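Long-range contacts in fimbrin (Schizosaccharomyces pombe, PDB 1RT8), which binds actin filaments and cross-links them through its calponin-homology domains, with roles in cell polarity, cytokinesis, mating and spore formation: residues A[170-181]-A[194-203]; A[218-226]-A[235-244]. All coordinates share one frame; numbering follows the deposited sequence.

Contact 1. Residues A[170-181]-A[194-203]; sequences FNYHLKAANWPR and ENYTVLLNQL
Val-198 works in two directions at once: its CG2 stands over the six-membered ring of Trp-179, 3.6 Å from the centroid in a CH-pi contact, while CG1 meets Ala-177 CB and Leu-174 CD2. A branched valine suits this place because its two methyls can serve two sets of neighbours. Along the same helix, Leu-199 CD2 lies over the face of the Phe-170 ring, 3.8 Å from its centroid. Phe-170 can reach it because its CG is anti to the backbone N (chi1 -163°). Beyond, Leu-203 CD2 sits over one face of His-173, whose NE2 is hydrogen-bonded to Pro-263 O.

These are two helices of the second calponin-homology domain, 162-176 and 194-203, whose segments cross at 78° with axes 9.1 Å apart. The first ends in a Schellman motif with Asn-178, at positive phi, as C-prime residue; the turn brings Trp-179 back against the second helix.

Tryptophan offers the valine a broad face and, at its polar edge, an N-H: NE1 donates to Asn-195 OD1 at 2.9 Å, nearly in line with the C=O, although the N-H angle is bent to 131°. Asparagine suits because its amide also donates, ND2 being held by Asp-189 O and a water that Arg-181 NE also reaches. Outermost, Arg-181 NH1 forms a salt bridge with Glu-194 OE1 (2.8 Å), arriving from above the carboxylate plane, and a second with Asp-192.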
loop_
_atom_site.group_PDB
_atom_site.type_symbol
_atom_site.label_atom_id
_atom_site.label_comp_id
_atom_site.label_asym_id
_atom_site.label_seq_id
_atom_site.Cartn_x
_atom_site.Cartn_y
_atom_site.Cartn_z
ATOM N N PHE A 170 -10.600 19.623 -5.688
ATOM C CA PHE A 170 -10.093 20.988 -5.704
ATOM C C PHE A 170 -10.741 21.738 -6.869
ATOM O O PHE A 170 -11.311 22.814 -6.683
ATOM C CB PHE A 170 -8.560 20.943 -5.858
ATOM C CG PHE A 170 -7.857 22.224 -5.498
ATOM C CD1 PHE A 170 -6.576 22.185 -4.951
ATOM C CD2 PHE A 170 -8.451 23.462 -5.713
ATOM C CE1 PHE A 170 -5.900 23.353 -4.621
ATOM C CE2 PHE A 170 -7.783 24.638 -5.390
ATOM C CZ PHE A 170 -6.505 24.586 -4.841
ATOM N N ASN A 171 -10.679 21.153 -8.064
ATOM C CA ASN A 171 -11.255 21.788 -9.244
ATOM C C ASN A 171 -12.771 21.915 -9.203
ATOM O O ASN A 171 -13.330 22.877 -9.725
ATOM C CB ASN A 171 -10.832 21.050 -10.513
ATOM C CG ASN A 171 -9.386 21.301 -10.864
ATOM O OD1 ASN A 171 -8.937 22.452 -10.904
ATOM N ND2 ASN A 171 -8.643 20.233 -11.123
ATOM N N TYR A 172 -13.440 20.945 -8.594
ATOM C CA TYR A 172 -14.889 21.005 -8.478
ATOM C C TYR A 172 -15.264 22.327 -7.808
ATOM O O TYR A 172 -16.229 22.980 -8.199
ATOM C CB TYR A 172 -15.402 19.839 -7.635
ATOM C CG TYR A 172 -16.834 20.004 -7.171
ATOM C CD1 TYR A 172 -17.905 19.780 -8.041
ATOM C CD2 TYR A 172 -17.115 20.387 -5.859
ATOM C CE1 TYR A 172 -19.227 19.932 -7.609
ATOM C CE2 TYR A 172 -18.426 20.544 -5.419
ATOM C CZ TYR A 172 -19.477 20.313 -6.294
ATOM O OH TYR A 172 -20.771 20.458 -5.843
ATOM N N HIS A 173 -14.489 22.723 -6.802
ATOM C CA HIS A 173 -14.749 23.965 -6.087
ATOM C C HIS A 173 -14.324 25.219 -6.855
ATOM O O HIS A 173 -15.066 26.200 -6.894
ATOM C CB HIS A 173 -14.066 23.934 -4.722
ATOM C CG HIS A 173 -14.722 23.009 -3.749
ATOM N ND1 HIS A 173 -16.001 23.213 -3.279
ATOM C CD2 HIS A 173 -14.292 21.856 -3.187
ATOM C CE1 HIS A 173 -16.331 22.222 -2.470
ATOM N NE2 HIS A 173 -15.312 21.385 -2.398
ATOM N N LEU A 174 -13.137 25.204 -7.457
ATOM C CA LEU A 174 -12.690 26.367 -8.216
ATOM C C LEU A 174 -13.705 26.650 -9.315
ATOM O O LEU A 174 -13.987 27.807 -9.634
ATOM C CB LEU A 174 -11.322 26.118 -8.844
ATOM C CG LEU A 174 -10.167 25.964 -7.856
ATOM C CD1 LEU A 174 -8.871 25.769 -8.629
ATOM C CD2 LEU A 174 -10.084 27.198 -6.955
ATOM N N LYS A 175 -14.265 25.589 -9.889
ATOM C CA LYS A 175 -15.247 25.759 -10.946
ATOM C C LYS A 175 -16.514 26.377 -10.373
ATOM O O LYS A 175 -17.137 27.227 -11.009
ATOM C CB LYS A 175 -15.579 24.425 -11.611
ATOM C CG LYS A 175 -16.575 24.576 -12.754
ATOM C CD LYS A 175 -16.912 23.243 -13.397
ATOM C CE LYS A 175 -17.956 23.425 -14.494
ATOM N NZ LYS A 175 -18.260 22.139 -15.182
ATOM N N ALA A 176 -16.884 25.954 -9.168
ATOM C CA ALA A 176 -18.077 26.477 -8.513
ATOM C C ALA A 176 -17.861 27.934 -8.141
ATOM O O ALA A 176 -18.803 28.727 -8.137
ATOM C CB ALA A 176 -18.395 25.673 -7.266
ATOM N N ALA A 177 -16.618 28.281 -7.825
ATOM C CA ALA A 177 -16.284 29.650 -7.452
ATOM C C ALA A 177 -16.108 30.521 -8.697
ATOM O O ALA A 177 -15.674 31.670 -8.606
ATOM C CB ALA A 177 -15.007 29.662 -6.616
ATOM N N ASN A 178 -16.445 29.964 -9.858
ATOM C CA ASN A 178 -16.319 30.688 -11.118
ATOM C C ASN A 178 -14.929 31.310 -11.246
ATOM O O ASN A 178 -14.791 32.484 -11.591
ATOM C CB ASN A 178 -17.390 31.779 -11.200
ATOM C CG ASN A 178 -18.802 31.214 -11.213
ATOM O OD1 ASN A 178 -19.160 30.437 -12.097
ATOM N ND2 ASN A 178 -19.610 31.606 -10.231
ATOM N N TRP A 179 -13.906 30.509 -10.964
ATOM C CA TRP A 179 -12.518 30.945 -11.036
ATOM C C TRP A 179 -11.927 30.373 -12.337
ATOM O O TRP A 179 -12.026 29.180 -12.601
ATOM C CB TRP A 179 -11.782 30.424 -9.792
ATOM C CG TRP A 179 -10.396 30.958 -9.580
ATOM C CD1 TRP A 179 -9.238 30.233 -9.559
ATOM C CD2 TRP A 179 -10.014 32.329 -9.376
ATOM N NE1 TRP A 179 -8.161 31.063 -9.360
ATOM C CE2 TRP A 179 -8.608 32.355 -9.246
ATOM C CE3 TRP A 179 -10.724 33.538 -9.297
ATOM C CZ2 TRP A 179 -7.895 33.541 -9.042
ATOM C CZ3 TRP A 179 -10.008 34.725 -9.095
ATOM C CH2 TRP A 179 -8.612 34.712 -8.972
ATOM N N PRO A 180 -11.318 31.226 -13.171
ATOM C CA PRO A 180 -10.722 30.815 -14.449
ATOM C C PRO A 180 -9.521 29.872 -14.356
ATOM O O PRO A 180 -9.084 29.317 -15.368
ATOM C CB PRO A 180 -10.335 32.145 -15.099
ATOM C CG PRO A 180 -11.231 33.150 -14.420
ATOM C CD PRO A 180 -11.210 32.682 -12.998
ATOM N N ARG A 181 -8.976 29.699 -13.157
ATOM C CA ARG A 181 -7.827 28.822 -12.999
ATOM C C ARG A 181 -8.209 27.407 -12.621
ATOM O O ARG A 181 -9.211 27.170 -11.957
ATOM C CB ARG A 181 -6.855 29.390 -11.965
ATOM C CG ARG A 181 -6.199 30.664 -12.437
ATOM C CD ARG A 181 -5.134 31.140 -11.497
ATOM N NE ARG A 181 -4.008 30.215 -11.406
ATOM C CZ ARG A 181 -2.931 30.448 -10.666
ATOM N NH1 ARG A 181 -2.850 31.578 -9.968
ATOM N NH2 ARG A 181 -1.949 29.559 -10.612
ATOM N N GLU A 194 -3.047 31.832 -4.949
ATOM C CA GLU A 194 -4.340 32.247 -5.477
ATOM C C GLU A 194 -5.400 31.161 -5.435
ATOM O O GLU A 194 -6.501 31.377 -4.937
ATOM C CB GLU A 194 -4.201 32.732 -6.923
ATOM C CG GLU A 194 -3.647 34.133 -7.064
ATOM C CD GLU A 194 -3.739 34.650 -8.496
ATOM O OE1 GLU A 194 -4.260 33.920 -9.368
ATOM O OE2 GLU A 194 -3.291 35.787 -8.747
ATOM N N ASN A 195 -5.084 29.992 -5.977
ATOM C CA ASN A 195 -6.056 28.912 -5.985
ATOM C C ASN A 195 -6.456 28.470 -4.581
ATOM O O ASN A 195 -7.615 28.129 -4.342
ATOM C CB ASN A 195 -5.536 27.746 -6.826
ATOM C CG ASN A 195 -5.519 28.086 -8.314
ATOM O OD1 ASN A 195 -6.321 28.895 -8.766
ATOM N ND2 ASN A 195 -4.618 27.472 -9.074
ATOM N N TYR A 196 -5.504 28.498 -3.654
ATOM C CA TYR A 196 -5.786 28.132 -2.272
ATOM C C TYR A 196 -6.765 29.149 -1.677
ATOM O O TYR A 196 -7.743 28.772 -1.023
ATOM C CB TYR A 196 -4.494 28.123 -1.451
ATOM C CG TYR A 196 -3.650 26.861 -1.580
ATOM C CD1 TYR A 196 -2.270 26.912 -1.369
ATOM C CD2 TYR A 196 -4.227 25.625 -1.869
ATOM C CE1 TYR A 196 -1.483 25.774 -1.440
ATOM C CE2 TYR A 196 -3.440 24.456 -1.942
ATOM C CZ TYR A 196 -2.068 24.546 -1.726
ATOM O OH TYR A 196 -1.261 23.429 -1.786
ATOM N N THR A 197 -6.502 30.434 -1.912
ATOM C CA THR A 197 -7.368 31.502 -1.405
ATOM C C THR A 197 -8.806 31.352 -1.909
ATOM O O THR A 197 -9.752 31.484 -1.142
ATOM C CB THR A 197 -6.841 32.889 -1.818
ATOM O OG1 THR A 197 -5.582 33.130 -1.181
ATOM C CG2 THR A 197 -7.822 33.981 -1.409
ATOM N N VAL A 198 -8.973 31.088 -3.202
ATOM C CA VAL A 198 -10.308 30.919 -3.764
ATOM C C VAL A 198 -10.951 29.663 -3.170
ATOM O O VAL A 198 -12.131 29.668 -2.818
ATOM C CB VAL A 198 -10.252 30.808 -5.308
ATOM C CG1 VAL A 198 -11.630 30.534 -5.866
ATOM C CG2 VAL A 198 -9.712 32.110 -5.901
ATOM N N LEU A 199 -10.166 28.593 -3.047
ATOM C CA LEU A 199 -10.668 27.343 -2.474
ATOM C C LEU A 199 -11.182 27.578 -1.051
ATOM O O LEU A 199 -12.313 27.226 -0.725
ATOM C CB LEU A 199 -9.561 26.272 -2.452
ATOM C CG LEU A 199 -9.880 24.985 -1.671
ATOM C CD1 LEU A 199 -11.110 24.305 -2.261
ATOM C CD2 LEU A 199 -8.674 24.044 -1.701
ATOM N N LEU A 200 -10.349 28.175 -0.208
ATOM C CA LEU A 200 -10.741 28.446 1.170
ATOM C C LEU A 200 -11.973 29.359 1.259
ATOM O O LEU A 200 -12.833 29.181 2.123
ATOM C CB LEU A 200 -9.571 29.070 1.931
ATOM C CG LEU A 200 -8.357 28.162 2.127
ATOM C CD1 LEU A 200 -7.359 28.845 3.056
ATOM C CD2 LEU A 200 -8.797 26.832 2.722
ATOM N N ASN A 201 -12.051 30.337 0.363
ATOM C CA ASN A 201 -13.184 31.255 0.350
ATOM C C ASN A 201 -14.436 30.534 -0.141
ATOM O O ASN A 201 -15.554 30.867 0.244
ATOM C CB ASN A 201 -12.879 32.458 -0.550
ATOM C CG ASN A 201 -14.104 33.313 -0.812
ATOM O OD1 ASN A 201 -14.761 33.179 -1.848
ATOM N ND2 ASN A 201 -14.429 34.187 0.135
ATOM N N GLN A 202 -14.240 29.539 -0.994
ATOM C CA GLN A 202 -15.354 28.777 -1.526
ATOM C C GLN A 202 -15.849 27.808 -0.455
ATOM O O GLN A 202 -17.050 27.613 -0.302
ATOM C CB GLN A 202 -14.905 28.020 -2.781
ATOM C CG GLN A 202 -16.009 27.315 -3.550
ATOM C CD GLN A 202 -17.155 28.235 -3.933
ATOM O OE1 GLN A 202 -16.945 29.348 -4.423
ATOM N NE2 GLN A 202 -18.378 27.766 -3.723
ATOM N N LEU A 203 -14.922 27.225 0.301
ATOM C CA LEU A 203 -15.271 26.272 1.354
ATOM C C LEU A 203 -15.915 26.896 2.592
ATOM O O LEU A 203 -16.799 26.296 3.202
ATOM C CB LEU A 203 -14.034 25.485 1.799
ATOM C CG LEU A 203 -13.396 24.482 0.837
ATOM C CD1 LEU A 203 -12.253 23.796 1.560
ATOM C CD2 LEU A 203 -14.427 23.455 0.356
HETATM O O HOH W 1 -3.878 27.141 -12.086
#

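Contact 2. Residues A[218-226]-A[235-244]; sequences VLQRAEQVL and RKYLTPTAMV
Pro-240 sits as a knob in a hole formed by Leu-219, Ala-222, Glu-223 and Leu-226. Its CD touches Leu-226 CD1 at 3.5 Å, and its CB faces the methyl of Ala-222. The small alanine lets the chains come close, their CA atoms being 4.8 Å apart at Ala-222 and Pro-240. Met-243 packs against the same methyl, SD to Ala-222 CB 3.5 Å, then bends at its last torsion (chi3 -67°) so that CE lies against Val-225 CG1 and Leu-226 CG. At the other end Val-218 and Val-244 meet tip to tip through their CG2 methyls, and the Leu-219 side chain crosses that of Val-244 at about a right angle, its CD1 touching Val-244 CG2.

Both segments belong to the second calponin-homology domain, where the short helix 240-244 crosses the segment of helix 218-230 at 117°. Its start is capped by Thr-239, the N-cap residue, whose OG1 accepts from Ala-242 N at 3.0 Å and also hydrogen-bonds to Glu-12 of helix 11-25. Proline fits the first turn, where its missing N-H costs no helical bond.

The ionic part is an end-on grip by Arg-235 on Glu-223. NH1 donates to OE2 at 2.8 Å and NH2 to OE1 at 3.1 Å, both on the syn side of the carboxylate, with the two planes 34° apart. Leu-226 CB lies over the centre of the guanidinium, and NH1 has a further salt bridge to Glu-230. A methionine in place of Arg-235 would probably leave Glu-223 and Glu-230 without this shared counter-charge, and Leu-226 CB without the flat group it packs on.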
loop_
_atom_site.group_PDB
_atom_site.type_symbol
_atom_site.label_atom_id
_atom_site.label_comp_id
_atom_site.label_asym_id
_atom_site.label_seq_id
_atom_site.Cartn_x
_atom_site.Cartn_y
_atom_site.Cartn_z
ATOM N N VAL A 218 4.110 37.601 -3.014
ATOM C CA VAL A 218 3.642 36.218 -2.962
ATOM C C VAL A 218 3.991 35.509 -1.656
ATOM O O VAL A 218 3.237 34.660 -1.179
ATOM C CB VAL A 218 4.202 35.386 -4.148
ATOM C CG1 VAL A 218 5.708 35.204 -4.003
ATOM C CG2 VAL A 218 3.505 34.041 -4.212
ATOM N N LEU A 219 5.128 35.860 -1.071
ATOM C CA LEU A 219 5.528 35.235 0.172
ATOM C C LEU A 219 4.587 35.658 1.288
ATOM O O LEU A 219 4.267 34.859 2.167
ATOM C CB LEU A 219 6.972 35.601 0.511
ATOM C CG LEU A 219 7.678 34.635 1.461
ATOM C CD1 LEU A 219 7.357 33.187 1.072
ATOM C CD2 LEU A 219 9.178 34.893 1.414
ATOM N N GLN A 220 4.132 36.908 1.248
ATOM C CA GLN A 220 3.210 37.405 2.266
ATOM C C GLN A 220 1.831 36.824 2.033
ATOM O O GLN A 220 1.100 36.533 2.977
ATOM C CB GLN A 220 3.111 38.933 2.233
ATOM C CG GLN A 220 4.355 39.666 2.704
ATOM C CD GLN A 220 4.212 41.175 2.571
ATOM O OE1 GLN A 220 3.248 41.764 3.067
ATOM N NE2 GLN A 220 5.172 41.805 1.900
ATOM N N ARG A 221 1.464 36.668 0.768
ATOM C CA ARG A 221 0.162 36.110 0.449
ATOM C C ARG A 221 0.090 34.676 0.970
ATOM O O ARG A 221 -0.936 34.249 1.503
ATOM C CB ARG A 221 -0.059 36.120 -1.063
ATOM C CG ARG A 221 -1.434 35.648 -1.492
ATOM C CD ARG A 221 -1.471 35.512 -3.001
ATOM N NE ARG A 221 -1.038 36.751 -3.644
ATOM C CZ ARG A 221 -0.602 36.830 -4.895
ATOM N NH1 ARG A 221 -0.541 35.736 -5.645
ATOM N NH2 ARG A 221 -0.215 38.002 -5.398
ATOM N N ALA A 222 1.186 33.942 0.815
ATOM C CA ALA A 222 1.256 32.554 1.263
ATOM C C ALA A 222 1.017 32.461 2.762
ATOM O O ALA A 222 0.366 31.533 3.237
ATOM C CB ALA A 222 2.616 31.961 0.923
ATOM N N GLU A 223 1.560 33.422 3.503
ATOM C CA GLU A 223 1.397 33.449 4.951
ATOM C C GLU A 223 -0.049 33.756 5.309
ATOM O O GLU A 223 -0.612 33.157 6.224
ATOM C CB GLU A 223 2.322 34.500 5.565
ATOM C CG GLU A 223 2.115 34.719 7.051
ATOM C CD GLU A 223 2.255 33.443 7.859
ATOM O OE1 GLU A 223 3.285 32.750 7.702
ATOM O OE2 GLU A 223 1.340 33.141 8.656
ATOM N N GLN A 224 -0.649 34.688 4.577
ATOM C CA GLN A 224 -2.031 35.066 4.815
ATOM C C GLN A 224 -2.946 33.892 4.518
ATOM O O GLN A 224 -3.945 33.695 5.203
ATOM C CB GLN A 224 -2.418 36.271 3.942
ATOM C CG GLN A 224 -1.904 37.603 4.473
ATOM C CD GLN A 224 -2.010 38.750 3.471
ATOM O OE1 GLN A 224 -2.885 38.764 2.605
ATOM N NE2 GLN A 224 -1.122 39.727 3.604
ATOM N N VAL A 225 -2.600 33.109 3.497
ATOM C CA VAL A 225 -3.405 31.948 3.128
ATOM C C VAL A 225 -3.388 30.919 4.245
ATOM O O VAL A 225 -4.417 30.311 4.559
ATOM C CB VAL A 225 -2.874 31.252 1.840
ATOM C CG1 VAL A 225 -3.413 29.814 1.751
ATOM C CG2 VAL A 225 -3.298 32.043 0.605
ATOM N N LEU A 226 -2.212 30.716 4.830
ATOM C CA LEU A 226 -2.070 29.742 5.898
ATOM C C LEU A 226 -2.725 30.233 7.181
ATOM O O LEU A 226 -3.108 29.425 8.027
ATOM C CB LEU A 226 -0.592 29.414 6.128
ATOM C CG LEU A 226 0.049 28.644 4.968
ATOM C CD1 LEU A 226 1.533 28.410 5.244
ATOM C CD2 LEU A 226 -0.677 27.326 4.771
ATOM N N ARG A 235 -4.077 24.413 9.161
ATOM C CA ARG A 235 -2.736 24.898 8.862
ATOM C C ARG A 235 -1.763 23.787 9.229
ATOM O O ARG A 235 -1.013 23.887 10.203
ATOM C CB ARG A 235 -2.398 26.167 9.645
ATOM C CG ARG A 235 -0.973 26.641 9.382
ATOM C CD ARG A 235 -0.723 28.071 9.822
ATOM N NE ARG A 235 0.616 28.505 9.433
ATOM C CZ ARG A 235 0.983 29.777 9.307
ATOM N NH1 ARG A 235 0.109 30.750 9.539
ATOM N NH2 ARG A 235 2.225 30.076 8.943
ATOM N N LYS A 236 -1.785 22.727 8.431
ATOM C CA LYS A 236 -0.934 21.565 8.660
ATOM C C LYS A 236 -0.013 21.275 7.473
ATOM O O LYS A 236 -0.411 21.433 6.313
ATOM C CB LYS A 236 -1.809 20.335 8.921
ATOM C CG LYS A 236 -2.811 20.476 10.065
ATOM C CD LYS A 236 -2.107 20.532 11.407
ATOM C CE LYS A 236 -3.091 20.395 12.560
ATOM N NZ LYS A 236 -2.375 20.289 13.864
ATOM N N TYR A 237 1.211 20.851 7.783
ATOM C CA TYR A 237 2.232 20.489 6.793
ATOM C C TYR A 237 2.878 21.603 5.973
ATOM O O TYR A 237 4.103 21.640 5.822
ATOM C CB TYR A 237 1.684 19.463 5.795
ATOM C CG TYR A 237 1.162 18.185 6.395
ATOM C CD1 TYR A 237 -0.180 18.056 6.746
ATOM C CD2 TYR A 237 2.005 17.093 6.597
ATOM C CE1 TYR A 237 -0.674 16.860 7.283
ATOM C CE2 TYR A 237 1.525 15.897 7.133
ATOM C CZ TYR A 237 0.187 15.788 7.473
ATOM O OH TYR A 237 -0.295 14.610 8.007
ATOM N N LEU A 238 2.054 22.498 5.437
ATOM C CA LEU A 238 2.530 23.573 4.564
ATOM C C LEU A 238 3.010 24.865 5.226
ATOM O O LEU A 238 2.386 25.372 6.154
ATOM C CB LEU A 238 1.425 23.910 3.559
ATOM C CG LEU A 238 1.771 24.722 2.309
ATOM C CD1 LEU A 238 2.804 23.974 1.477
ATOM C CD2 LEU A 238 0.498 24.959 1.497
ATOM N N THR A 239 4.122 25.390 4.725
ATOM C CA THR A 239 4.679 26.641 5.223
ATOM C C THR A 239 4.685 27.636 4.062
ATOM O O THR A 239 4.623 27.242 2.894
ATOM C CB THR A 239 6.127 26.470 5.703
ATOM O OG1 THR A 239 6.947 26.058 4.601
ATOM C CG2 THR A 239 6.200 25.441 6.828
ATOM N N PRO A 240 4.771 28.936 4.366
ATOM C CA PRO A 240 4.783 29.949 3.306
ATOM C C PRO A 240 5.844 29.665 2.253
ATOM O O PRO A 240 5.578 29.752 1.056
ATOM C CB PRO A 240 5.063 31.237 4.068
ATOM C CG PRO A 240 4.399 30.984 5.394
ATOM C CD PRO A 240 4.848 29.569 5.695
ATOM N N THR A 241 7.043 29.314 2.709
ATOM C CA THR A 241 8.157 29.019 1.813
ATOM C C THR A 241 7.952 27.716 1.035
ATOM O O THR A 241 8.316 27.626 -0.139
ATOM C CB THR A 241 9.497 28.944 2.596
ATOM O OG1 THR A 241 9.314 28.160 3.782
ATOM C CG2 THR A 241 9.977 30.343 2.982
ATOM N N ALA A 242 7.365 26.710 1.679
ATOM C CA ALA A 242 7.117 25.435 1.008
ATOM C C ALA A 242 6.026 25.620 -0.044
ATOM O O ALA A 242 6.009 24.935 -1.067
ATOM C CB ALA A 242 6.697 24.371 2.021
ATOM N N MET A 243 5.115 26.551 0.213
ATOM C CA MET A 243 4.035 26.828 -0.723
ATOM C C MET A 243 4.582 27.463 -1.992
ATOM O O MET A 243 4.330 26.984 -3.101
ATOM C CB MET A 243 3.008 27.785 -0.119
ATOM C CG MET A 243 1.872 28.090 -1.087
ATOM S SD MET A 243 0.713 29.342 -0.510
ATOM C CE MET A 243 -0.024 28.498 0.824
ATOM N N VAL A 244 5.318 28.556 -1.813
ATOM C CA VAL A 244 5.906 29.288 -2.928
ATOM C C VAL A 244 6.915 28.429 -3.680
ATOM O O VAL A 244 7.113 28.601 -4.884
ATOM C CB VAL A 244 6.601 30.571 -2.429
ATOM C CG1 VAL A 244 7.345 31.246 -3.567
ATOM C CG2 VAL A 244 5.564 31.516 -1.851
#

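Of the four segments, the end of helix 162-176 and the turn after it come first along the chain, and contact 1 closes the helix-free excursion of 12 residues that leads to helix 194-203. The chain then runs on to helix 218-230, and contact 2 closes a shorter connection of 8 residues, half of them the end of that helix, bringing helix 240-244 back onto it. The two closures are in series, neither nested nor crossed, with centres about 17 Å apart. They are joined through helix 194-203: Tyr-196 CD1 lies 3.5 Å from Met-243 CE, and Leu-200 CD1 lies 3.6 Å from Val-225 O. Helix 248-261 touches side chains of both contacts, tying them together within this calponin-homology domain of the first actin-binding region.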